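Local coordinates for protein putative hydrolase (Chloroflexus aurantiacus J-10-fl, PDB 3CMN) that is a putative hydrolase of the zincin-like metallopeptidase family, a mostly helical enzyme crystallised as the apoenzyme and probably a zinc-dependent peptidase, at residues G266-H270 with G320-N325. Residues are numbered along the deposited sequence; the frame is centred on the assembly and turned at random.
Sequences GYGNH and GEAFVN
His270 and Asn325 make the one hydrogen bond between the two segments: ND1 of His270 donates to OD1 of Asn325 over 3.0 Å, with the oxygen in the imidazole plane at the ring edge and the N-H...O angle 154°. Apolar contact centres on Val324, whose CG1 lies over one face of the His270 ring, 4.2 Å from its centroid, in a CH-pi contact. With CG anti to the backbone N (chi1 -180°), the imidazole is carried out to Val324 and Asn325 together. CG1 of Val324 also meets Tyr267 CD1 at 4.0 Å. Replacing His270 by an alanine would probably leave Asn325 OD1 without this donor and Val324 CG1 without the face it packs on. Segments 266-270 and 320-325, on helices 248-279 and 319-331, cross at -61° with axes 7.8 Å apart, in a largely helical chain with an HExxH pattern (His184, Glu185, His188), consistent with a zincin; the Asn269 side chain lies near that pattern without touching it. Backbone packing is closest at Gly266, whose CA sits 3.4 Å from Gly320 O in a CA-H...O contact; a CB there would clash with that oxygen. Beside it, the Glu321 carboxylate reaches across Asn269, with CD 3.2 Å from Asn269 CB.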
ATOM      1  N   GLY A 266      -9.871   1.787  -1.169  1.00 36.92           N
ATOM      2  CA  GLY A 266     -11.288   1.476  -1.177  1.00 35.39           C
ATOM      3  C   GLY A 266     -11.634   0.274  -2.034  1.00 35.45           C
ATOM      4  O   GLY A 266     -12.419  -0.584  -1.628  1.00 35.51           O
ATOM      5  N   TYR A 267     -11.054   0.195  -3.223  1.00 36.41           N
ATOM      6  CA  TYR A 267     -11.333  -0.937  -4.089  1.00 36.14           C
ATOM      7  C   TYR A 267     -10.727  -2.181  -3.456  1.00 37.33           C
ATOM      8  O   TYR A 267     -11.303  -3.268  -3.519  1.00 37.41           O
ATOM      9  CB  TYR A 267     -10.726  -0.735  -5.476  1.00 36.32           C
ATOM     10  CG  TYR A 267     -11.534  -1.410  -6.555  1.00 35.44           C
ATOM     11  CD1 TYR A 267     -12.448  -0.682  -7.316  1.00 35.10           C
ATOM     12  CD2 TYR A 267     -11.418  -2.781  -6.794  1.00 34.61           C
ATOM     13  CE1 TYR A 267     -13.227  -1.289  -8.289  1.00 36.20           C
ATOM     14  CE2 TYR A 267     -12.198  -3.407  -7.770  1.00 35.73           C
ATOM     15  CZ  TYR A 267     -13.108  -2.648  -8.519  1.00 36.80           C
ATOM     16  OH  TYR A 267     -13.905  -3.228  -9.495  1.00 36.68           O
ATOM     17  N   GLY A 268      -9.553  -2.014  -2.853  1.00 37.92           N
ATOM     18  CA  GLY A 268      -8.891  -3.132  -2.210  1.00 38.65           C
ATOM     19  C   GLY A 268      -9.681  -3.607  -1.008  1.00 39.58           C
ATOM     20  O   GLY A 268      -9.763  -4.808  -0.755  1.00 38.14           O
ATOM     21  N   ASN A 269     -10.268  -2.670  -0.264  1.00 42.17           N
ATOM     22  CA  ASN A 269     -11.054  -3.030   0.911  1.00 45.23           C
ATOM     23  C   ASN A 269     -12.377  -3.664   0.494  1.00 46.29           C
ATOM     24  O   ASN A 269     -13.013  -4.365   1.279  1.00 48.09           O
ATOM     25  CB  ASN A 269     -11.321  -1.808   1.803  1.00 48.12           C
ATOM     26  CG  ASN A 269     -10.080  -1.359   2.582  1.00 52.50           C
ATOM     27  OD1 ASN A 269      -9.281  -2.187   3.034  1.00 54.02           O
ATOM     28  ND2 ASN A 269      -9.924  -0.045   2.752  1.00 53.39           N
ATOM     29  N   HIS A 270     -12.788  -3.418  -0.744  1.00 43.67           N
ATOM     30  CA  HIS A 270     -14.030  -3.980  -1.241  1.00 42.52           C
ATOM     31  C   HIS A 270     -13.822  -5.438  -1.623  1.00 43.10           C
ATOM     32  O   HIS A 270     -14.680  -6.289  -1.382  1.00 43.38           O
ATOM     33  CB  HIS A 270     -14.521  -3.218  -2.467  1.00 41.84           C
ATOM     34  CG  HIS A 270     -15.802  -3.754  -3.016  1.00 41.04           C
ATOM     35  ND1 HIS A 270     -17.031  -3.445  -2.471  1.00 41.79           N
ATOM     36  CD2 HIS A 270     -16.042  -4.633  -4.017  1.00 39.66           C
ATOM     37  CE1 HIS A 270     -17.973  -4.111  -3.113  1.00 41.26           C
ATOM     38  NE2 HIS A 270     -17.399  -4.840  -4.055  1.00 40.97           N
ATOM     39  N   GLY A 320     -12.923   6.443   0.194  1.00 58.73           N
ATOM     40  CA  GLY A 320     -12.677   5.690  -1.019  1.00 56.87           C
ATOM     41  C   GLY A 320     -13.399   4.357  -1.053  1.00 55.49           C
ATOM     42  O   GLY A 320     -13.605   3.789  -2.127  1.00 55.72           O
ATOM     43  N   GLU A 321     -13.793   3.852   0.113  1.00 54.38           N
ATOM     44  CA  GLU A 321     -14.479   2.563   0.179  1.00 53.61           C
ATOM     45  C   GLU A 321     -15.986   2.691  -0.055  1.00 51.26           C
ATOM     46  O   GLU A 321     -16.598   1.843  -0.699  1.00 49.85           O
ATOM     47  CB  GLU A 321     -14.220   1.899   1.535  1.00 55.58           C
ATOM     48  CG  GLU A 321     -14.116   0.379   1.442  1.00 58.36           C
ATOM     49  CD  GLU A 321     -14.002  -0.293   2.791  1.00 59.64           C
ATOM     50  OE1 GLU A 321     -13.170   0.145   3.610  1.00 61.99           O
ATOM     51  OE2 GLU A 321     -14.739  -1.269   3.027  1.00 60.78           O
ATOM     52  N   ALA A 322     -16.569   3.761   0.475  1.00 50.06           N
ATOM     53  CA  ALA A 322     -17.993   4.039   0.334  1.00 48.86           C
ATOM     54  C   ALA A 322     -18.266   4.398  -1.114  1.00 48.14           C
ATOM     55  O   ALA A 322     -19.363   4.163  -1.626  1.00 49.80           O
ATOM     56  CB  ALA A 322     -18.399   5.184   1.246  1.00 50.05           C
ATOM     57  N   PHE A 323     -17.268   4.977  -1.774  1.00 45.87           N
ATOM     58  CA  PHE A 323     -17.403   5.324  -3.181  1.00 42.98           C
ATOM     59  C   PHE A 323     -17.662   4.016  -3.920  1.00 41.34           C
ATOM     60  O   PHE A 323     -18.665   3.865  -4.608  1.00 40.90           O
ATOM     61  CB  PHE A 323     -16.111   5.968  -3.712  1.00 41.30           C
ATOM     62  CG  PHE A 323     -16.034   6.022  -5.216  1.00 40.52           C
ATOM     63  CD1 PHE A 323     -16.551   7.105  -5.921  1.00 40.29           C
ATOM     64  CD2 PHE A 323     -15.506   4.948  -5.935  1.00 39.14           C
ATOM     65  CE1 PHE A 323     -16.548   7.112  -7.320  1.00 38.31           C
ATOM     66  CE2 PHE A 323     -15.504   4.948  -7.324  1.00 38.47           C
ATOM     67  CZ  PHE A 323     -16.025   6.031  -8.017  1.00 38.78           C
ATOM     68  N   VAL A 324     -16.753   3.064  -3.744  1.00 40.05           N
ATOM     69  CA  VAL A 324     -16.857   1.770  -4.402  1.00 39.86           C
ATOM     70  C   VAL A 324     -18.078   0.959  -3.973  1.00 40.78           C
ATOM     71  O   VAL A 324     -18.689   0.285  -4.801  1.00 39.50           O
ATOM     72  CB  VAL A 324     -15.587   0.926  -4.158  1.00 39.60           C
ATOM     73  CG1 VAL A 324     -15.683  -0.390  -4.909  1.00 40.08           C
ATOM     74  CG2 VAL A 324     -14.359   1.693  -4.617  1.00 39.50           C
ATOM     75  N   ASN A 325     -18.427   1.008  -2.688  1.00 42.17           N
ATOM     76  CA  ASN A 325     -19.586   0.261  -2.207  1.00 42.39           C
ATOM     77  C   ASN A 325     -20.827   0.866  -2.828  1.00 43.13           C
ATOM     78  O   ASN A 325     -21.731   0.158  -3.268  1.00 44.13           O
ATOM     79  CB  ASN A 325     -19.685   0.315  -0.680  1.00 43.27           C
ATOM     80  CG  ASN A 325     -18.662  -0.577   0.005  1.00 43.74           C
ATOM     81  OD1 ASN A 325     -18.338  -1.666  -0.481  1.00 44.49           O
ATOM     82  ND2 ASN A 325     -18.160  -0.126   1.153  1.00 43.89           N
TER